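Penicillin-binding protein 1A (PDB 5CXW) polymerises and cross-links cell-wall peptidoglycan in Mycobacterium tuberculosis, its penicillin-sensitive transpeptidase part being the piece seen here with bound penicillin V. Local coordinates at residues Phe88-Leu93 against Arg210-Ala215; Gly92-Ser97 against Leu204-Thr209. All blocks are in the same frame, centred on the assembly; numbering follows the deposited sequence. Where two conformers were deposited one is given.

Contact 1 of 2, residues Phe88-Leu93 against Arg210-Ala215; sequences FAQAGL and RVIDMA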
ATOM      1  N   PHE A  88      -1.651  -1.544  14.469  1.00 20.19           N
ATOM      2  CA  PHE A  88      -0.630  -1.014  13.520  1.00 19.70           C
ATOM      3  C   PHE A  88      -1.065  -0.889  12.065  1.00 18.09           C
ATOM      4  O   PHE A  88      -0.350  -0.229  11.293  1.00 17.31           O
ATOM      5  CB  PHE A  88       0.671  -1.779  13.559  1.00 21.29           C
ATOM      6  CG  PHE A  88       1.548  -1.336  14.681  1.00 24.89           C
ATOM      7  CD1 PHE A  88       2.254  -0.157  14.551  1.00 27.11           C
ATOM      8  CD2 PHE A  88       1.497  -1.987  15.880  1.00 28.43           C
ATOM      9  CE1 PHE A  88       3.037   0.318  15.617  1.00 29.38           C
ATOM     10  CE2 PHE A  88       2.276  -1.529  16.955  1.00 31.03           C
ATOM     11  CZ  PHE A  88       3.040  -0.387  16.787  1.00 29.58           C
ATOM     12  N   ALA A  89      -2.197  -1.503  11.703  1.00 16.99           N
ATOM     13  CA  ALA A  89      -2.793  -1.319  10.394  1.00 15.82           C
ATOM     14  C   ALA A  89      -3.532   0.014  10.249  1.00 15.58           C
ATOM     15  O   ALA A  89      -3.906   0.380   9.128  1.00 15.33           O
ATOM     16  CB  ALA A  89      -3.759  -2.473  10.046  1.00 15.73           C
ATOM     17  N   GLN A  90      -3.747   0.688  11.362  1.00 15.82           N
ATOM     18  CA  GLN A  90      -4.393   1.972  11.440  1.00 16.42           C
ATOM     19  C   GLN A  90      -3.465   3.112  11.805  1.00 16.34           C
ATOM     20  O   GLN A  90      -3.897   4.288  11.742  1.00 16.94           O
ATOM     21  CB  GLN A  90      -5.531   1.926  12.467  1.00 17.58           C
ATOM     22  CG  GLN A  90      -6.663   0.984  12.077  1.00 17.59           C
ATOM     23  CD  GLN A  90      -7.482   1.467  10.888  1.00 17.13           C
ATOM     24  OE1 GLN A  90      -7.652   2.681  10.672  1.00 17.98           O
ATOM     25  NE2 GLN A  90      -7.992   0.536  10.098  1.00 17.08           N
ATOM     26  N   ALA A  91      -2.214   2.796  12.130  1.00 16.15           N
ATOM     27  CA  ALA A  91      -1.245   3.801  12.552  1.00 16.28           C
ATOM     28  C   ALA A  91      -0.828   4.692  11.417  1.00 15.14           C
ATOM     29  O   ALA A  91      -0.720   4.238  10.260  1.00 14.78           O
ATOM     30  CB  ALA A  91      -0.019   3.107  13.151  1.00 17.18           C
ATOM     31  N   GLY A  92      -0.607   5.977  11.675  1.00 14.77           N
ATOM     32  CA  GLY A  92      -0.014   6.822  10.598  1.00 14.06           C
ATOM     33  C   GLY A  92       1.474   6.553  10.445  1.00 13.87           C
ATOM     34  O   GLY A  92       2.257   6.721  11.422  1.00 14.30           O
ATOM     35  N   LEU A  93       1.875   6.070   9.282  1.00 13.29           N
ATOM     36  CA  LEU A  93       3.206   5.613   9.036  1.00 13.14           C
ATOM     37  C   LEU A  93       3.810   6.246   7.787  1.00 12.70           C
ATOM     38  O   LEU A  93       3.139   6.362   6.784  1.00 12.09           O
ATOM     39  CB  LEU A  93       3.213   4.090   8.922  1.00 13.32           C
ATOM     40  CG  LEU A  93       2.790   3.300  10.166  1.00 14.37           C
ATOM     41  CD1 LEU A  93       2.578   1.810   9.853  1.00 14.93           C
ATOM     42  CD2 LEU A  93       3.830   3.475  11.285  1.00 14.93           C
ATOM     43  N   ARG A 210      -1.846   5.089   6.327  1.00 12.02           N
ATOM     44  CA  ARG A 210      -2.077   3.791   7.018  1.00 12.27           C
ATOM     45  C   ARG A 210      -1.850   2.648   6.028  1.00 11.84           C
ATOM     46  O   ARG A 210      -2.035   2.791   4.815  1.00 10.85           O
ATOM     47  CB  ARG A 210      -3.508   3.710   7.510  1.00 13.04           C
ATOM     48  CG  ARG A 210      -3.947   4.852   8.432  1.00 13.74           C
ATOM     49  CD  ARG A 210      -5.445   4.780   8.763  1.00 14.72           C
ATOM     50  NE  ARG A 210      -6.228   5.138   7.573  1.00 14.69           N
ATOM     51  CZ  ARG A 210      -7.547   5.015   7.438  1.00 15.49           C
ATOM     52  NH1 ARG A 210      -8.296   4.602   8.438  1.00 16.19           N
ATOM     53  NH2 ARG A 210      -8.121   5.421   6.298  1.00 14.91           N
ATOM     54  N   VAL A 211      -1.539   1.481   6.588  1.00 11.82           N
ATOM     55  CA  VAL A 211      -1.372   0.272   5.801  1.00 11.73           C
ATOM     56  C   VAL A 211      -2.678  -0.003   5.041  1.00 11.66           C
ATOM     57  O   VAL A 211      -2.647  -0.372   3.852  1.00 11.23           O
ATOM     58  CB  VAL A 211      -1.007  -0.904   6.726  1.00 12.10           C
ATOM     59  CG1 VAL A 211      -0.980  -2.237   5.997  1.00 12.22           C
ATOM     60  CG2 VAL A 211       0.348  -0.718   7.397  1.00 12.08           C
ATOM     61  N   ILE A 212      -3.852   0.174   5.699  1.00 11.99           N
ATOM     62  CA  ILE A 212      -5.101  -0.022   4.967  1.00 12.08           C
ATOM     63  C   ILE A 212      -5.268   0.913   3.781  1.00 11.64           C
ATOM     64  O   ILE A 212      -5.751   0.474   2.736  1.00 11.78           O
ATOM     65  CB  ILE A 212      -6.368  -0.017   5.882  1.00 13.12           C
ATOM     66  CG1 ILE A 212      -7.636  -0.316   5.072  1.00 13.46           C
ATOM     67  CG2 ILE A 212      -6.501   1.290   6.688  1.00 13.45           C
ATOM     68  CD1 ILE A 212      -8.720  -0.948   5.966  1.00 14.15           C
ATOM     69  N   ASP A 213      -4.818   2.165   3.896  1.00 11.41           N
ATOM     70  CA  ASP A 213      -4.889   3.128   2.791  1.00 11.25           C
ATOM     71  C   ASP A 213      -4.052   2.623   1.616  1.00 10.35           C
ATOM     72  O   ASP A 213      -4.467   2.702   0.492  1.00  9.72           O
ATOM     73  CB  ASP A 213      -4.303   4.502   3.197  1.00 11.63           C
ATOM     74  CG  ASP A 213      -5.179   5.256   4.210  1.00 12.86           C
ATOM     75  OD1 ASP A 213      -6.395   5.394   3.952  1.00 13.87           O
ATOM     76  OD2 ASP A 213      -4.623   5.790   5.202  1.00 13.32           O
ATOM     77  N   MET A 214      -2.863   2.121   1.902  1.00 10.23           N
ATOM     78  CA  MET A 214      -1.974   1.650   0.820  1.00 10.10           C
ATOM     79  C   MET A 214      -2.588   0.415   0.085  1.00 10.13           C
ATOM     80  O   MET A 214      -2.590   0.355  -1.141  1.00  9.89           O
ATOM     81  CB  MET A 214      -0.576   1.315   1.338  1.00 10.33           C
ATOM     82  CG  MET A 214       0.217   2.531   1.796  1.00 10.63           C
ATOM     83  SD  MET A 214       0.523   3.732   0.482  1.00 10.71           S
ATOM     84  CE  MET A 214       1.737   2.850  -0.458  1.00 11.35           C
ATOM     85  N   ALA A 215      -3.160  -0.523   0.851  1.00 10.49           N
ATOM     86  CA  ALA A 215      -3.782  -1.671   0.242  1.00 10.52           C
ATOM     87  C   ALA A 215      -4.947  -1.246  -0.638  1.00 10.27           C
ATOM     88  O   ALA A 215      -5.124  -1.750  -1.782  1.00 10.44           O
ATOM     89  CB  ALA A 215      -4.249  -2.664   1.291  1.00 11.14           C
TER
HETATM   90  O   HOH W   1      -1.076   1.673   9.403  1.00 13.90           O
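Gln-90 and Arg-210 meet through one bend in each long chain: Gln-90 bends at chi2 (-70°), while Arg-210 runs out straight and makes a single turn at chi3 (-71°). The bend in Gln-90 brings its amide back over the start of the helix, although its CB sets off away from it. Arg-210 NH1 then donates to Gln-90 OE1 at 3.0 Å. The nitrogen sits on a lone pair in the carbonyl plane, but the bond is bent on the donor side and tilted from the guanidinium plane, amide and guanidinium being turned 75° against each other. Gln-90 NE2 is held in turn by Tyr-77 OH. Asp-213, three residues on, takes a side-on salt bridge from two nitrogens of Arg-210: NE reaches OD2 at 2.9 Å from above the carboxylate plane, and NH2 meets OD1. OD2 also accepts the backbone N of Arg-210, the N-cap residue, so one carboxylate holds both the backbone and the side chain at the helix start. Ile-212 CG2 lies 3.9 Å above one guanidinium face, toward its rim, and touches Gln-90 NE2 as well.

The backbones are also joined, by a weak bond from Ile-212 N to Ala-89 O at 3.4 Å and by a water that accepts from Val-211 N while donating to Phe-88 O and Ala-91 O. Val-211 CG2 touches Leu-93 CD1 lightly, at 4.2 Å. Val-211 packs on strands 60-67 and 315-323, against Ala-63, Val-65, Ala-318 and Trp-320; the contact thus seats the first turn of helix 211-222 on the five-stranded sheet, beside the loop that follows strand 74-78.

Contact 2 of 2, residues Gly92-Ser97 against Leu204-Thr209; sequences GLQTGS and LGQYQT. With 35P ((2R,4S)-5,5-dimethyl-2-{(1R)-2-oxo-1-[(phenoxyacetyl)amino]ethyl}-1,3-thiazolidine-4-carboxylic acid), chain C; PEG (di(hydroxyethyl)ether), chain D.
Gln-94 and Gln-206 cross at a slant, their amide planes 45° apart in the modelled conformer of Gln-206, and the backbone of Gln-206 takes the main bond: Gln-94 NE2 gives a nearly straight hydrogen bond (167°) to Gln-206 O at 2.9 Å, with the acceptor lying in the plane of the donor amide. Less certain, since Gln-206 has a second conformer, is a water that links NE2 to Gln-206 OE1. The other end of the Gln-94 amide, OE1, is held by Lys-304. Gln-208, extended beyond CG, lays its side chain along Gly-92, with CD 3.5 Å from Gly-92 O, and its NE2 donates to a PEG fragment probably left by crystallisation.

On the opposite side of the short ribbon, Thr-95 turns its methyl CG2 against Thr-209 CB at 3.7 Å, with Trp-307 beside Thr-95. The two threonine hydroxyls share a water that donates to Tyr-207 O. Leu-93 and Thr-209 form an antiparallel hydrogen-bonded pair, each N to the other's O at 2.9 Å. Further along, Gly-205 O accepts from both Thr-95 N and Gly-96 N, the first on a lone pair. Gly-205 has positive phi, and its CA comes within 3.2 Å of Gly-96 O, leaving little space for a side chain.

These bonds probably help to hold the backbone leading into Ser-97, whose OG is covalently joined to C6 of the opened penicillin. OG also accepts from the drug's N7 and, weakly, from Lys-100, consistent with an SxxK motif. Ser-97 N donates to the drug's carbonyl O17 at 2.7 Å, as expected of an oxyanion-hole donor, and the acyl-enzyme matches the role assigned to this serine by similarity.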
ATOM      1  N   GLY A  92      -0.607   5.977  11.675  1.00 14.77           N
ATOM      2  CA  GLY A  92      -0.014   6.822  10.598  1.00 14.06           C
ATOM      3  C   GLY A  92       1.474   6.553  10.445  1.00 13.87           C
ATOM      4  O   GLY A  92       2.257   6.721  11.422  1.00 14.30           O
ATOM      5  N   LEU A  93       1.875   6.070   9.282  1.00 13.29           N
ATOM      6  CA  LEU A  93       3.206   5.613   9.036  1.00 13.14           C
ATOM      7  C   LEU A  93       3.810   6.246   7.787  1.00 12.70           C
ATOM      8  O   LEU A  93       3.139   6.362   6.784  1.00 12.09           O
ATOM      9  CB  LEU A  93       3.213   4.090   8.922  1.00 13.32           C
ATOM     10  CG  LEU A  93       2.790   3.300  10.166  1.00 14.37           C
ATOM     11  CD1 LEU A  93       2.578   1.810   9.853  1.00 14.93           C
ATOM     12  CD2 LEU A  93       3.830   3.475  11.285  1.00 14.93           C
ATOM     13  N   GLN A  94       5.114   6.533   7.813  1.00 12.54           N
ATOM     14  CA  GLN A  94       5.799   6.921   6.578  1.00 11.99           C
ATOM     15  C   GLN A  94       5.904   5.717   5.658  1.00 11.50           C
ATOM     16  O   GLN A  94       6.206   4.602   6.110  1.00 12.17           O
ATOM     17  CB  GLN A  94       7.216   7.476   6.840  1.00 12.44           C
ATOM     18  CG  GLN A  94       7.178   8.700   7.752  1.00 13.34           C
ATOM     19  CD  GLN A  94       8.554   9.259   7.910  1.00 13.56           C
ATOM     20  OE1 GLN A  94       9.432   8.576   8.402  1.00 14.19           O
ATOM     21  NE2 GLN A  94       8.761  10.482   7.493  1.00 13.99           N
ATOM     22  N   THR A  95       5.641   5.937   4.385  1.00 10.92           N
ATOM     23  CA  THR A  95       5.590   4.865   3.360  1.00 10.62           C
ATOM     24  C   THR A  95       6.838   4.694   2.519  1.00 10.73           C
ATOM     25  O   THR A  95       6.967   3.672   1.765  1.00 10.68           O
ATOM     26  CB  THR A  95       4.402   5.137   2.412  1.00 10.49           C
ATOM     27  OG1 THR A  95       4.532   6.459   1.895  1.00 10.11           O
ATOM     28  CG2 THR A  95       3.121   5.003   3.174  1.00 11.00           C
ATOM     29  N   GLY A  96       7.747   5.698   2.575  1.00 10.63           N
ATOM     30  CA  GLY A  96       8.932   5.659   1.784  1.00 11.03           C
ATOM     31  C   GLY A  96       8.571   5.516   0.317  1.00 10.83           C
ATOM     32  O   GLY A  96       7.569   6.063  -0.138  1.00 10.65           O
ATOM     33  N   SER A  97       9.390   4.750  -0.401  1.00 11.22           N
ATOM     34  CA  SER A  97       9.300   4.666  -1.853  1.00 11.82           C
ATOM     35  C   SER A  97       8.042   3.990  -2.353  1.00 11.04           C
ATOM     36  O   SER A  97       7.786   4.048  -3.563  1.00 11.00           O
ATOM     37  CB  SER A  97      10.475   3.921  -2.412  1.00 12.34           C
ATOM     38  OG  SER A  97      11.700   4.643  -2.169  1.00 13.52           O
ATOM     39  N   LEU A 204       8.762  10.766  -1.675  1.00 11.22           N
ATOM     40  CA  LEU A 204       9.526   9.794  -0.939  1.00 12.42           C
ATOM     41  C   LEU A 204       8.805   9.265   0.285  1.00 11.74           C
ATOM     42  O   LEU A 204       9.458   8.740   1.210  1.00 12.05           O
ATOM     43  CB  LEU A 204      10.868  10.391  -0.596  1.00 13.07           C
ATOM     44  CG  LEU A 204      11.682  10.901  -1.818  1.00 13.56           C
ATOM     45  CD1 LEU A 204      13.013  11.482  -1.379  1.00 14.43           C
ATOM     46  CD2 LEU A 204      11.871   9.865  -2.884  1.00 14.25           C
ATOM     47  N   GLY A 205       7.480   9.396   0.293  1.00 11.01           N
ATOM     48  CA  GLY A 205       6.653   8.797   1.286  1.00 11.11           C
ATOM     49  C   GLY A 205       6.862   9.308   2.685  1.00 11.72           C
ATOM     50  O   GLY A 205       6.768   8.519   3.624  1.00 11.86           O
ATOM     51  N   GLN A 206       7.163  10.598   2.839  0.50 12.04           N
ATOM     52  CA  GLN A 206       7.489  11.167   4.125  0.50 12.87           C
ATOM     53  C   GLN A 206       6.248  11.501   4.984  0.50 12.56           C
ATOM     54  O   GLN A 206       6.390  11.634   6.190  0.50 12.52           O
ATOM     55  CB  GLN A 206       8.437  12.368   3.982  0.50 14.22           C
ATOM     56  CG  GLN A 206       9.720  12.059   3.182  0.50 15.47           C
ATOM     57  CD  GLN A 206      10.972  11.810   4.036  0.50 17.77           C
ATOM     58  OE1 GLN A 206      10.906  11.292   5.162  0.50 19.67           O
ATOM     59  NE2 GLN A 206      12.157  12.184   3.481  0.50 19.45           N
ATOM     60  N   TYR A 207       5.060  11.578   4.379  1.00 11.74           N
ATOM     61  CA  TYR A 207       3.837  11.792   5.098  1.00 12.18           C
ATOM     62  C   TYR A 207       3.310  10.516   5.682  1.00 12.08           C
ATOM     63  O   TYR A 207       3.627   9.446   5.236  1.00 11.78           O
ATOM     64  CB  TYR A 207       2.769  12.499   4.205  1.00 12.36           C
ATOM     65  CG  TYR A 207       3.116  13.916   3.972  1.00 12.52           C
ATOM     66  CD1 TYR A 207       2.738  14.909   4.846  1.00 13.56           C
ATOM     67  CD2 TYR A 207       3.856  14.279   2.880  1.00 12.72           C
ATOM     68  CE1 TYR A 207       3.147  16.201   4.685  1.00 14.15           C
ATOM     69  CE2 TYR A 207       4.285  15.583   2.707  1.00 13.68           C
ATOM     70  CZ  TYR A 207       3.885  16.560   3.599  1.00 13.94           C
ATOM     71  OH  TYR A 207       4.309  17.842   3.381  1.00 14.72           O
ATOM     72  N   GLN A 208       2.461  10.640   6.721  1.00 12.64           N
ATOM     73  CA  GLN A 208       1.849   9.488   7.344  1.00 13.30           C
ATOM     74  C   GLN A 208       0.671   9.003   6.576  1.00 12.89           C
ATOM     75  O   GLN A 208      -0.204   9.786   6.189  1.00 13.12           O
ATOM     76  CB  GLN A 208       1.401   9.836   8.762  1.00 14.58           C
ATOM     77  CG  GLN A 208       2.555  10.061   9.698  1.00 15.84           C
ATOM     78  CD  GLN A 208       2.081  10.239  11.140  1.00 17.65           C
ATOM     79  OE1 GLN A 208       0.876  10.170  11.457  1.00 18.79           O
ATOM     80  NE2 GLN A 208       3.026  10.442  12.017  1.00 19.60           N
ATOM     81  N   THR A 209       0.633   7.687   6.349  1.00 12.33           N
ATOM     82  CA  THR A 209      -0.442   7.001   5.695  1.00 12.08           C
ATOM     83  C   THR A 209      -0.656   5.671   6.437  1.00 11.98           C
ATOM     84  O   THR A 209       0.253   5.160   7.107  1.00 12.02           O
ATOM     85  CB  THR A 209       0.014   6.700   4.249  1.00 11.53           C
ATOM     86  OG1 THR A 209       0.259   7.945   3.599  1.00 11.53           O
ATOM     87  CG2 THR A 209      -1.001   5.905   3.373  1.00 11.65           C
TER
HETATM   88  C24 35P C 702      18.683   6.994   3.388  1.00 22.91           C
HETATM   89  C23 35P C 702      19.508   6.934   4.507  1.00 23.35           C
HETATM   90  C22 35P C 702      19.356   5.920   5.426  1.00 21.66           C
HETATM   91  C21 35P C 702      18.393   4.936   5.253  1.00 21.04           C
HETATM   92  C20 35P C 702      17.568   4.970   4.150  1.00 22.38           C
HETATM   93  C19 35P C 702      17.720   6.005   3.197  1.00 21.95           C
HETATM   94  O1  35P C 702      16.946   6.095   2.066  1.00 21.08           O
HETATM   95  C2  35P C 702      16.137   4.982   1.701  1.00 17.88           C
HETATM   96  C3  35P C 702      15.628   5.191   0.301  1.00 16.93           C
HETATM   97  O18 35P C 702      16.263   5.881  -0.484  1.00 15.90           O
HETATM   98  N4  35P C 702      14.497   4.557   0.032  1.00 15.36           N
HETATM   99  C5  35P C 702      13.899   4.598  -1.294  1.00 15.65           C
HETATM  100  C6  35P C 702      12.457   4.338  -1.132  1.00 15.22           C
HETATM  101  O17 35P C 702      11.932   3.782  -0.146  1.00 14.58           O
HETATM  102  C8  35P C 702      14.480   3.522  -2.313  1.00 16.87           C
HETATM  103  N7  35P C 702      13.508   2.474  -2.193  1.00 17.04           N
HETATM  104  S11 35P C 702      15.985   2.777  -1.985  1.00 19.18           S
HETATM  105  C10 35P C 702      15.415   1.188  -1.602  1.00 16.79           C
HETATM  106  C12 35P C 702      16.123   0.645  -0.361  1.00 16.87           C
HETATM  107  C15 35P C 702      15.630   0.185  -2.703  1.00 17.24           C
HETATM  108  C9  35P C 702      13.928   1.414  -1.306  1.00 15.60           C
HETATM  109  C13 35P C 702      12.966   0.273  -1.414  1.00 15.30           C
HETATM  110  O14 35P C 702      12.325   0.177  -2.506  1.00 15.63           O
HETATM  111  O16 35P C 702      12.832  -0.460  -0.412  1.00 14.40           O
HETATM  112  O2  PEG D 703       8.519   9.452  11.448  1.00 29.86           O
HETATM  113  C3  PEG D 703       7.399   9.941  12.173  1.00 29.52           C
HETATM  114  C4  PEG D 703       6.160   9.586  11.401  1.00 28.64           C
HETATM  115  O4  PEG D 703       5.733  10.753  10.727  1.00 35.10           O
HETATM  116  O   HOH W   2      11.011  12.177   8.026  1.00 43.52           O
HETATM  117  O   HOH W   3       2.886   8.517   2.794  1.00 11.74           O

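Overall arrangement
Both contacts lie inside the transpeptidase domain, their centres about 10 Å apart, and they form one continuous run. The chain 88-97 passes through contact 1 and then contact 2, sharing Gly-92 and Leu-93; more than a hundred residues later 204-215 returns in the reverse order, strand 208-209 pairing antiparallel with 93-94 before helix 211-222 begins. Packing joins them directly: Met-214 of the helix touches Thr-95 and Thr-209. Segment 88-97 thus leads from the loop beside the five-stranded sheet, through the short strand pair, to Ser-97, while strand 208-209 runs on into the helix, so the two contacts connect the helix start to the active-site serine. Contact 1 itself stays clear of the bound penicillin.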